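Local coordinates for pseudoperoxidase (Leishmania major, PDB 5VIA), which binds heme b through a cysteine and a histidine as axial iron ligands and belongs to the heme peroxidase family, although it is named a pseudoperoxidase, at residues A21-Q26 and N74-T79; A35-T40 and D67-I72; W113-S118 and K276-N281. All blocks are in the same frame, centred on the assembly; numbering follows the deposited sequence.

Interaction 1: A21-Q26 and N74-T79; sequences ASACKQ and NYLSST
L76 meets S22 and A23 where helices 16-29 and 67-79 of the mostly helical peroxidase fold pack side by side; segments 21-26 and 74-79 run roughly antiparallel at 143° with their axes 10.4 Å apart. L76 forks over the first helix with both methyls. L76 CD2 lies against S22 CB at 3.7 Å and equally close to the backbone N of A23, while L76 CD1 reaches A23 CB at 3.8 Å. Its CB does not aim at the partner helix; the branch gets there because CG stands opposite the carbonyl carbon (chi1 -70°), which brings the fork across. A95 and A92 of helix 85-99 back A23 and L76 respectively, so the apolar side of the contact is closed by a third helix. The hydroxyl of S22 takes no part in this packing and is hydrogen-bonded to Y80 and to the carbonyl of D18.

Toward the surface the contact passes to Q26 and Y75. The glutamine bends at chi2 and crosses the tyrosine at about a right angle, its amide plane tilted 47° from the ring. Opposite faces of this ring are occupied by Q26 and T79, each displaced toward the rim. T79 OG1 donates to Y75 O at 2.7 Å, which fixes the threonine hydroxyl beneath the ring, and on the other face Q26 NE2 approaches Y75 CE2 to 3.7 Å.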
loop_
_atom_site.group_PDB
_atom_site.type_symbol
_atom_site.label_atom_id
_atom_site.label_comp_id
_atom_site.label_asym_id
_atom_site.label_seq_id
_atom_site.Cartn_x
_atom_site.Cartn_y
_atom_site.Cartn_z
ATOM N N ALA A 21 -10.897 -15.959 -1.061
ATOM C CA ALA A 21 -10.913 -16.763 -2.276
ATOM C C ALA A 21 -11.715 -16.079 -3.382
ATOM O O ALA A 21 -11.336 -16.132 -4.553
ATOM C CB ALA A 21 -11.462 -18.136 -1.991
ATOM N N SER A 22 -12.824 -15.442 -3.004
ATOM C CA SER A 22 -13.671 -14.725 -3.954
ATOM C C SER A 22 -12.927 -13.530 -4.556
ATOM O O SER A 22 -13.042 -13.259 -5.744
ATOM C CB SER A 22 -14.966 -14.260 -3.285
ATOM O OG SER A 22 -15.667 -15.338 -2.684
ATOM N N ALA A 23 -12.163 -12.817 -3.740
ATOM C CA ALA A 23 -11.362 -11.717 -4.263
ATOM C C ALA A 23 -10.264 -12.224 -5.208
ATOM O O ALA A 23 -10.017 -11.630 -6.262
ATOM C CB ALA A 23 -10.768 -10.899 -3.127
ATOM N N CYS A 24 -9.610 -13.321 -4.832
ATOM C CA CYS A 24 -8.563 -13.915 -5.663
ATOM C C CYS A 24 -9.042 -14.278 -7.066
ATOM O O CYS A 24 -8.303 -14.103 -8.040
ATOM C CB CYS A 24 -7.998 -15.162 -4.992
ATOM S SG CYS A 24 -6.820 -14.802 -3.686
ATOM N N LYS A 25 -10.265 -14.793 -7.167
ATOM C CA LYS A 25 -10.824 -15.163 -8.465
ATOM C C LYS A 25 -11.002 -13.930 -9.352
ATOM O O LYS A 25 -10.764 -13.989 -10.562
ATOM C CB LYS A 25 -12.147 -15.917 -8.290
ATOM C CG LYS A 25 -12.025 -17.171 -7.416
ATOM C CD LYS A 25 -13.193 -18.131 -7.618
ATOM C CE LYS A 25 -12.981 -19.466 -6.879
ATOM N NZ LYS A 25 -13.379 -19.419 -5.430
ATOM N N GLN A 26 -11.402 -12.815 -8.744
ATOM C CA GLN A 26 -11.513 -11.547 -9.462
ATOM C C GLN A 26 -10.141 -11.121 -9.992
ATOM O O GLN A 26 -10.007 -10.696 -11.147
ATOM C CB GLN A 26 -12.111 -10.464 -8.555
ATOM C CG GLN A 26 -13.606 -10.645 -8.272
ATOM C CD GLN A 26 -14.438 -10.702 -9.544
ATOM O OE1 GLN A 26 -14.186 -9.963 -10.500
ATOM N NE2 GLN A 26 -15.422 -11.594 -9.569
ATOM N N ASN A 74 -17.522 -3.794 -4.328
ATOM C CA ASN A 74 -18.968 -3.872 -4.472
ATOM C C ASN A 74 -19.417 -5.302 -4.749
ATOM O O ASN A 74 -20.467 -5.732 -4.269
ATOM C CB ASN A 74 -19.473 -2.933 -5.582
ATOM C CG ASN A 74 -19.259 -1.456 -5.255
ATOM O OD1 ASN A 74 -19.148 -1.072 -4.085
ATOM N ND2 ASN A 74 -19.200 -0.621 -6.295
ATOM N N TYR A 75 -18.625 -6.036 -5.531
ATOM C CA TYR A 75 -18.935 -7.436 -5.803
ATOM C C TYR A 75 -18.842 -8.258 -4.527
ATOM O O TYR A 75 -19.735 -9.045 -4.225
ATOM C CB TYR A 75 -18.010 -8.039 -6.862
ATOM C CG TYR A 75 -18.262 -9.516 -7.066
ATOM C CD1 TYR A 75 -19.303 -9.951 -7.870
ATOM C CD2 TYR A 75 -17.469 -10.474 -6.443
ATOM C CE1 TYR A 75 -19.548 -11.291 -8.051
ATOM C CE2 TYR A 75 -17.711 -11.824 -6.620
ATOM C CZ TYR A 75 -18.749 -12.222 -7.426
ATOM O OH TYR A 75 -19.001 -13.563 -7.611
ATOM N N LEU A 76 -17.749 -8.082 -3.789
ATOM C CA LEU A 76 -17.549 -8.816 -2.542
ATOM C C LEU A 76 -18.647 -8.514 -1.516
ATOM O O LEU A 76 -19.181 -9.431 -0.884
ATOM C CB LEU A 76 -16.163 -8.540 -1.970
ATOM C CG LEU A 76 -14.967 -9.126 -2.729
ATOM C CD1 LEU A 76 -13.659 -8.693 -2.099
ATOM C CD2 LEU A 76 -15.045 -10.642 -2.779
ATOM N N SER A 77 -19.004 -7.239 -1.375
ATOM C CA SER A 77 -20.085 -6.840 -0.473
ATOM C C SER A 77 -21.460 -7.408 -0.848
ATOM O O SER A 77 -22.233 -7.790 0.033
ATOM C CB SER A 77 -20.155 -5.317 -0.365
ATOM O OG SER A 77 -19.021 -4.817 0.321
ATOM N N SER A 78 -21.774 -7.450 -2.141
ATOM C CA SER A 78 -23.016 -8.077 -2.592
ATOM C C SER A 78 -22.988 -9.576 -2.321
ATOM O O SER A 78 -23.977 -10.159 -1.877
ATOM C CB SER A 78 -23.246 -7.831 -4.085
ATOM O OG SER A 78 -23.636 -6.493 -4.335
ATOM N N THR A 79 -21.838 -10.183 -2.594
ATOM C CA THR A 79 -21.608 -11.604 -2.357
ATOM C C THR A 79 -21.662 -11.914 -0.863
ATOM O O THR A 79 -22.244 -12.921 -0.445
ATOM C CB THR A 79 -20.231 -12.030 -2.911
ATOM O OG1 THR A 79 -20.168 -11.737 -4.315
ATOM C CG2 THR A 79 -19.996 -13.512 -2.695
#

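Interaction 2: A35-T40 and D67-I72. With HEM (protoporphyrin IX containing Fe), chain B.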
loop_
_atom_site.group_PDB
_atom_site.type_symbol
_atom_site.label_atom_id
_atom_site.label_comp_id
_atom_site.label_asym_id
_atom_site.label_seq_id
_atom_site.Cartn_x
_atom_site.Cartn_y
_atom_site.Cartn_z
ATOM N N ALA A 35 -2.565 -5.523 -6.781
ATOM C CA ALA A 35 -1.729 -4.508 -6.149
ATOM C C ALA A 35 -2.524 -3.241 -5.797
ATOM O O ALA A 35 -2.282 -2.610 -4.758
ATOM C CB ALA A 35 -0.520 -4.189 -7.006
ATOM N N THR A 36 -3.472 -2.855 -6.645
ATOM C CA THR A 36 -4.284 -1.683 -6.326
ATOM C C THR A 36 -5.117 -1.922 -5.046
ATOM O O THR A 36 -5.318 -1.000 -4.238
ATOM C CB THR A 36 -5.193 -1.270 -7.488
ATOM O OG1 THR A 36 -4.473 -1.374 -8.729
ATOM C CG2 THR A 36 -5.657 0.174 -7.283
ATOM N N SER A 37 -5.578 -3.157 -4.847
ATOM C CA SER A 37 -6.325 -3.482 -3.638
ATOM C C SER A 37 -5.422 -3.388 -2.410
ATOM O O SER A 37 -5.878 -3.019 -1.328
ATOM C CB SER A 37 -6.953 -4.871 -3.738
ATOM O OG SER A 37 -7.777 -4.973 -4.896
ATOM N N ILE A 38 -4.143 -3.709 -2.578
ATOM C CA ILE A 38 -3.183 -3.586 -1.486
ATOM C C ILE A 38 -2.973 -2.112 -1.183
ATOM O O ILE A 38 -3.004 -1.707 -0.019
ATOM C CB ILE A 38 -1.827 -4.233 -1.826
ATOM C CG1 ILE A 38 -1.985 -5.745 -1.961
ATOM C CG2 ILE A 38 -0.768 -3.878 -0.757
ATOM C CD1 ILE A 38 -0.737 -6.428 -2.478
ATOM N N ARG A 39 -2.783 -1.304 -2.230
ATOM C CA ARG A 39 -2.636 0.130 -2.035
ATOM C C ARG A 39 -3.842 0.698 -1.276
ATOM O O ARG A 39 -3.687 1.546 -0.407
ATOM C CB ARG A 39 -2.477 0.878 -3.362
ATOM C CG ARG A 39 -2.537 2.389 -3.133
ATOM C CD ARG A 39 -1.997 3.216 -4.289
ATOM N NE ARG A 39 -2.951 3.350 -5.356
ATOM C CZ ARG A 39 -3.838 4.332 -5.461
ATOM N NH1 ARG A 39 -3.911 5.280 -4.539
ATOM N NH2 ARG A 39 -4.656 4.349 -6.493
ATOM N N THR A 40 -5.028 0.204 -1.617
ATOM C CA THR A 40 -6.261 0.632 -0.971
ATOM C C THR A 40 -6.250 0.451 0.554
ATOM O O THR A 40 -6.858 1.238 1.272
ATOM C CB THR A 40 -7.449 -0.096 -1.588
ATOM O OG1 THR A 40 -7.475 0.182 -2.995
ATOM C CG2 THR A 40 -8.737 0.392 -0.992
ATOM N N ASP A 67 -11.420 3.192 -8.927
ATOM C CA ASP A 67 -12.741 2.828 -9.452
ATOM C C ASP A 67 -12.895 1.324 -9.669
ATOM O O ASP A 67 -13.933 0.740 -9.332
ATOM C CB ASP A 67 -13.037 3.550 -10.777
ATOM C CG ASP A 67 -13.539 4.976 -10.582
ATOM O OD1 ASP A 67 -13.851 5.359 -9.435
ATOM O OD2 ASP A 67 -13.644 5.716 -11.594
ATOM N N ASP A 68 -11.873 0.705 -10.256
ATOM C CA ASP A 68 -11.940 -0.714 -10.580
ATOM C C ASP A 68 -11.896 -1.539 -9.286
ATOM O O ASP A 68 -12.631 -2.522 -9.145
ATOM C CB ASP A 68 -10.823 -1.112 -11.557
ATOM C CG ASP A 68 -11.072 -0.614 -12.978
ATOM O OD1 ASP A 68 -12.237 -0.349 -13.335
ATOM O OD2 ASP A 68 -10.099 -0.496 -13.755
ATOM N N VAL A 69 -11.061 -1.124 -8.335
ATOM C CA VAL A 69 -11.052 -1.747 -7.008
ATOM C C VAL A 69 -12.407 -1.624 -6.324
ATOM O O VAL A 69 -12.889 -2.584 -5.730
ATOM C CB VAL A 69 -9.972 -1.141 -6.090
ATOM C CG1 VAL A 69 -10.179 -1.570 -4.631
ATOM C CG2 VAL A 69 -8.619 -1.581 -6.563
ATOM N N ALA A 70 -13.026 -0.447 -6.421
ATOM C CA ALA A 70 -14.344 -0.244 -5.836
ATOM C C ALA A 70 -15.343 -1.179 -6.498
ATOM O O ALA A 70 -16.292 -1.632 -5.857
ATOM C CB ALA A 70 -14.781 1.195 -5.979
ATOM N N GLY A 71 -15.128 -1.456 -7.782
ATOM C CA GLY A 71 -15.893 -2.467 -8.494
ATOM C C GLY A 71 -15.829 -3.828 -7.808
ATOM O O GLY A 71 -16.863 -4.450 -7.566
ATOM N N ILE A 72 -14.623 -4.294 -7.493
ATOM C CA ILE A 72 -14.459 -5.578 -6.809
ATOM C C ILE A 72 -15.052 -5.558 -5.387
ATOM O O ILE A 72 -15.701 -6.517 -4.958
ATOM C CB ILE A 72 -12.967 -6.012 -6.782
ATOM C CG1 ILE A 72 -12.473 -6.295 -8.211
ATOM C CG2 ILE A 72 -12.758 -7.245 -5.891
ATOM C CD1 ILE A 72 -11.098 -6.958 -8.279
HETATM C CHA HEM B . 1.930 2.764 -5.689
HETATM C CHB HEM B . 4.420 6.338 -3.502
HETATM C CHC HEM B . 3.312 4.285 0.756
HETATM C CHD HEM B . 1.482 0.358 -1.480
HETATM C C1A HEM B . 2.619 3.926 -5.440
HETATM C C2A HEM B . 2.912 4.930 -6.439
HETATM C C3A HEM B . 3.587 5.915 -5.853
HETATM C C4A HEM B . 3.761 5.572 -4.444
HETATM C CMA HEM B . 4.106 7.193 -6.537
HETATM C CAA HEM B . 2.461 4.876 -7.915
HETATM C CBA HEM B . 0.965 5.243 -7.854
HETATM C CGA HEM B . 0.299 5.244 -9.212
HETATM O O1A HEM B . 0.712 6.052 -10.080
HETATM O O2A HEM B . -0.671 4.462 -9.413
HETATM C C1B HEM B . 4.331 6.128 -2.140
HETATM C C2B HEM B . 4.904 6.941 -1.093
HETATM C C3B HEM B . 4.590 6.402 0.095
HETATM C C4B HEM B . 3.830 5.180 -0.163
HETATM C CMB HEM B . 5.703 8.232 -1.326
HETATM C CAB HEM B . 5.031 7.005 1.453
HETATM C CBB HEM B . 4.327 6.824 2.575
HETATM C C1C HEM B . 2.733 3.047 0.538
HETATM C C2C HEM B . 2.311 2.083 1.564
HETATM C C3C HEM B . 1.800 0.995 0.925
HETATM C C4C HEM B . 1.890 1.244 -0.506
HETATM C CMC HEM B . 2.439 2.335 3.092
HETATM C CAC HEM B . 1.177 -0.323 1.440
HETATM C CBC HEM B . 0.906 -0.554 2.732
HETATM C C1D HEM B . 1.444 0.621 -2.828
HETATM C C2D HEM B . 0.995 -0.304 -3.847
HETATM C C3D HEM B . 1.138 0.446 -5.165
HETATM C C4D HEM B . 1.658 1.749 -4.805
HETATM C CMD HEM B . 0.479 -1.746 -3.646
HETATM C CAD HEM B . 0.771 -0.076 -6.579
HETATM C CBD HEM B . -0.712 0.273 -6.757
HETATM C CGD HEM B . -1.223 -0.137 -8.118
HETATM O O1D HEM B . -2.368 0.268 -8.481
HETATM O O2D HEM B . -0.483 -0.859 -8.831
HETATM N NA HEM B . 3.159 4.343 -4.229
HETATM N NB HEM B . 3.694 5.061 -1.544
HETATM N NC HEM B . 2.459 2.493 -0.716
HETATM N ND HEM B . 1.840 1.814 -3.428
HETATM FE FE HEM B . 2.751 3.479 -2.496
#
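This is a buried packing contact between helices 33-49 and 67-79, in which a valine meets a threonine methyl and two hydroxyls on the side of helix 33-49 that faces away from the heme. V69 carries it: its two methyls press between T36, S37 and, one turn on from T36, T40. The axes of segments 35-40 and 67-72 cross at -90° and come within 9.6 Å. V69 CG2 packs on T36 CG2 at 3.5 Å and also lies near the backbone N of S37. The other methyl, V69 CG1, stands anti to the backbone N (chi1 167°) and meets T40 OG1 at 3.6 Å, the two side chains reaching toward each other tip to tip.

T40 and S37 bond back to carbonyls of their own helix. T40 OG1 donates to T36 O at 2.8 Å, and that carbonyl also accepts T40 N, the two donors coming from opposite faces of its plane. S37 OG is bonded to L33 O.

T36 joins this packing to the cofactor. Its methyl is turned to V69, whereas T36 OG1 donates to heme propionate oxygen O1D at 2.7 Å; the same hydroxyl is also hydrogen-bonded to the carbonyl of D32. H165, S169 and E163 also hydrogen-bond the heme. R39 lays CB against heme C2D at 3.7 Å, then bends at chi3, its guanidinium meeting propionate carbon CBD edge-on and held by carbonyls including that of C60, an axial iron ligand. Thus helix 33-49 is sandwiched between the heme and helix 67-79; L66, in the loop just before helix 67-79, touches T36, R39 and T40, and F27 of helix 16-29 packs on S37 and I72.

Interaction 3: W113-S118 and K276-N281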
loop_
_atom_site.group_PDB
_atom_site.type_symbol
_atom_site.label_atom_id
_atom_site.label_comp_id
_atom_site.label_asym_id
_atom_site.label_seq_id
_atom_site.Cartn_x
_atom_site.Cartn_y
_atom_site.Cartn_z
ATOM N N TRP A 113 -12.226 -9.002 13.126
ATOM C CA TRP A 113 -13.401 -8.515 12.421
ATOM C C TRP A 113 -14.166 -7.486 13.245
ATOM O O TRP A 113 -13.845 -7.242 14.407
ATOM C CB TRP A 113 -14.307 -9.691 12.018
ATOM C CG TRP A 113 -14.934 -10.446 13.161
ATOM C CD1 TRP A 113 -14.330 -11.364 13.976
ATOM C CD2 TRP A 113 -16.303 -10.378 13.584
ATOM N NE1 TRP A 113 -15.234 -11.852 14.893
ATOM C CE2 TRP A 113 -16.451 -11.265 14.671
ATOM C CE3 TRP A 113 -17.417 -9.651 13.149
ATOM C CZ2 TRP A 113 -17.671 -11.440 15.334
ATOM C CZ3 TRP A 113 -18.630 -9.828 13.809
ATOM C CH2 TRP A 113 -18.745 -10.713 14.889
ATOM N N GLY A 114 -15.176 -6.878 12.636
ATOM C CA GLY A 114 -16.002 -5.916 13.337
ATOM C C GLY A 114 -15.652 -4.470 13.042
ATOM O O GLY A 114 -16.073 -3.575 13.784
ATOM N N ARG A 115 -14.874 -4.232 11.984
ATOM C CA ARG A 115 -14.587 -2.862 11.554
ATOM C C ARG A 115 -15.902 -2.161 11.252
ATOM O O ARG A 115 -16.681 -2.631 10.415
ATOM C CB ARG A 115 -13.697 -2.842 10.305
ATOM C CG ARG A 115 -12.242 -3.211 10.552
ATOM C CD ARG A 115 -11.486 -3.482 9.238
ATOM N NE ARG A 115 -10.153 -4.004 9.540
ATOM C CZ ARG A 115 -9.918 -5.265 9.900
ATOM N NH1 ARG A 115 -10.920 -6.135 9.974
ATOM N NH2 ARG A 115 -8.687 -5.660 10.188
ATOM N N ASN A 116 -16.162 -1.063 11.961
ATOM C CA ASN A 116 -17.384 -0.290 11.770
ATOM C C ASN A 116 -17.337 0.503 10.478
ATOM O O ASN A 116 -16.389 1.253 10.239
ATOM C CB ASN A 116 -17.591 0.694 12.932
ATOM C CG ASN A 116 -18.167 0.032 14.172
ATOM O OD1 ASN A 116 -17.535 0.016 15.231
ATOM N ND2 ASN A 116 -19.381 -0.500 14.054
ATOM N N ASP A 117 -18.356 0.338 9.645
ATOM C CA ASP A 117 -18.548 1.254 8.537
ATOM C C ASP A 117 -19.058 2.537 9.167
ATOM O O ASP A 117 -20.266 2.793 9.199
ATOM C CB ASP A 117 -19.566 0.707 7.531
ATOM C CG ASP A 117 -19.022 -0.457 6.729
ATOM O OD1 ASP A 117 -17.783 -0.578 6.627
ATOM O OD2 ASP A 117 -19.839 -1.247 6.198
ATOM N N SER A 118 -18.143 3.326 9.712
ATOM C CA SER A 118 -18.547 4.586 10.304
ATOM C C SER A 118 -18.730 5.623 9.200
ATOM O O SER A 118 -18.267 5.461 8.063
ATOM C CB SER A 118 -17.550 5.061 11.368
ATOM O OG SER A 118 -16.293 5.384 10.797
ATOM N N LYS A 276 -1.184 -4.172 11.858
ATOM C CA LYS A 276 -1.396 -2.920 12.595
ATOM C C LYS A 276 -2.062 -1.874 11.703
ATOM O O LYS A 276 -2.969 -1.157 12.129
ATOM C CB LYS A 276 -0.073 -2.345 13.106
ATOM C CG LYS A 276 0.543 -3.016 14.338
ATOM C CD LYS A 276 1.713 -2.142 14.838
ATOM C CE LYS A 276 2.371 -2.626 16.136
ATOM N NZ LYS A 276 3.601 -1.803 16.471
ATOM N N MET A 277 -1.599 -1.779 10.464
ATOM C CA MET A 277 -2.175 -0.805 9.545
ATOM C C MET A 277 -3.663 -1.030 9.324
ATOM O O MET A 277 -4.447 -0.090 9.394
ATOM C CB MET A 277 -1.446 -0.831 8.196
ATOM C CG MET A 277 -1.977 0.223 7.238
ATOM S SD MET A 277 -1.152 0.189 5.638
ATOM C CE MET A 277 -1.714 -1.399 5.020
ATOM N N ILE A 278 -4.064 -2.272 9.057
ATOM C CA ILE A 278 -5.461 -2.522 8.723
ATOM C C ILE A 278 -6.360 -2.551 9.957
ATOM O O ILE A 278 -7.579 -2.581 9.823
ATOM C CB ILE A 278 -5.657 -3.805 7.888
ATOM C CG1 ILE A 278 -5.134 -5.036 8.637
ATOM C CG2 ILE A 278 -4.966 -3.651 6.523
ATOM C CD1 ILE A 278 -5.447 -6.349 7.944
ATOM N N GLU A 279 -5.757 -2.542 11.148
ATOM C CA GLU A 279 -6.532 -2.450 12.392
ATOM C C GLU A 279 -6.482 -1.048 12.977
ATOM O O GLU A 279 -7.262 -0.721 13.880
ATOM C CB GLU A 279 -6.028 -3.460 13.438
ATOM C CG GLU A 279 -6.176 -4.925 13.018
ATOM C CD GLU A 279 -5.837 -5.908 14.134
ATOM O OE1 GLU A 279 -5.305 -5.485 15.192
ATOM O OE2 GLU A 279 -6.106 -7.111 13.949
ATOM N N SER A 280 -5.575 -0.221 12.464
ATOM C CA SER A 280 -5.373 1.133 13.006
ATOM C C SER A 280 -6.617 2.009 12.932
ATOM O O SER A 280 -7.336 2.020 11.918
ATOM C CB SER A 280 -4.206 1.836 12.311
ATOM O OG SER A 280 -4.426 1.973 10.907
ATOM N N ASN A 281 -6.866 2.741 14.018
ATOM C CA ASN A 281 -8.010 3.643 14.119
ATOM C C ASN A 281 -9.354 2.945 13.939
ATOM O O ASN A 281 -10.305 3.540 13.430
ATOM C CB ASN A 281 -7.870 4.846 13.173
ATOM C CG ASN A 281 -6.770 5.794 13.599
ATOM O OD1 ASN A 281 -5.737 5.920 12.922
ATOM N ND2 ASN A 281 -6.973 6.460 14.728
HETATM O O HOH W 1 -6.971 -7.747 11.627
#
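R115 reaches from its loop to grip the carbonyl oxygen of I278 side-on, with two nitrogens on one acceptor. The bond from R115 NE is the shorter, 3.0 Å to I278 O, with an N-H...O angle of 160°; the second, from R115 NH2 to the same oxygen, is 3.3 Å and more bent. That oxygen lies nearly in the guanidinium plane, but both nitrogens come from the same face of the carbonyl plane, NE tilted from it and NH2 well above it. The arginine chain is extended from CG to NE, giving it the length to cross from the loop to the last turn of helix 263-279.

A water extends the link to E279. It accepts from R115 NH2 and donates to E279 OE2 at 2.6 Å, lying at the guanidinium edge. The two charged groups do not touch directly, since R115 NH2 and E279 OE2 are 4.8 Å apart, and their planes are turned 57° against each other. The remaining nitrogen, NH1, pairs with D87 in a salt bridge and with the carbonyl of R112.

Around this polar centre the packing is slight. I278 CG1, placed between the backbone N and the carbonyl carbon (chi1 59°), comes to 3.9 Å from R115 NH2, and E279 CG meets the same nitrogen obliquely. Beyond, I278 rests on I94 of helix 85-99. One residue after E279 the helix has ended, and S280 OG donates to M277 O at 2.6 Å. The arginine's positive charge at the C-terminal turn probably suits the partial negative charge of the helix end, and D87 and the water-linked E279 probably help to balance the buried arginine.

How the interactions relate
Interactions 1 and 2 share helix 67-79 and touch through Q26 CB and I72 CD1, 3.7 Å apart; its early turns serve interaction 2 and its last turns interaction 1. Both rely on side-chain packing, but the setting changes along the helix: every touching residue of interaction 2 is buried, and T36 carries it to the heme, whereas interaction 1 runs from a buried leucine out to an exposed tyrosine. Interaction 3 touches neither and is different in kind, a buried charged side chain bound to a helix-end carbonyl, joining a loop to helix 263-279. Helix 85-99 touches both interaction 1, at A23 and L76, and interaction 3, at R115 and I278.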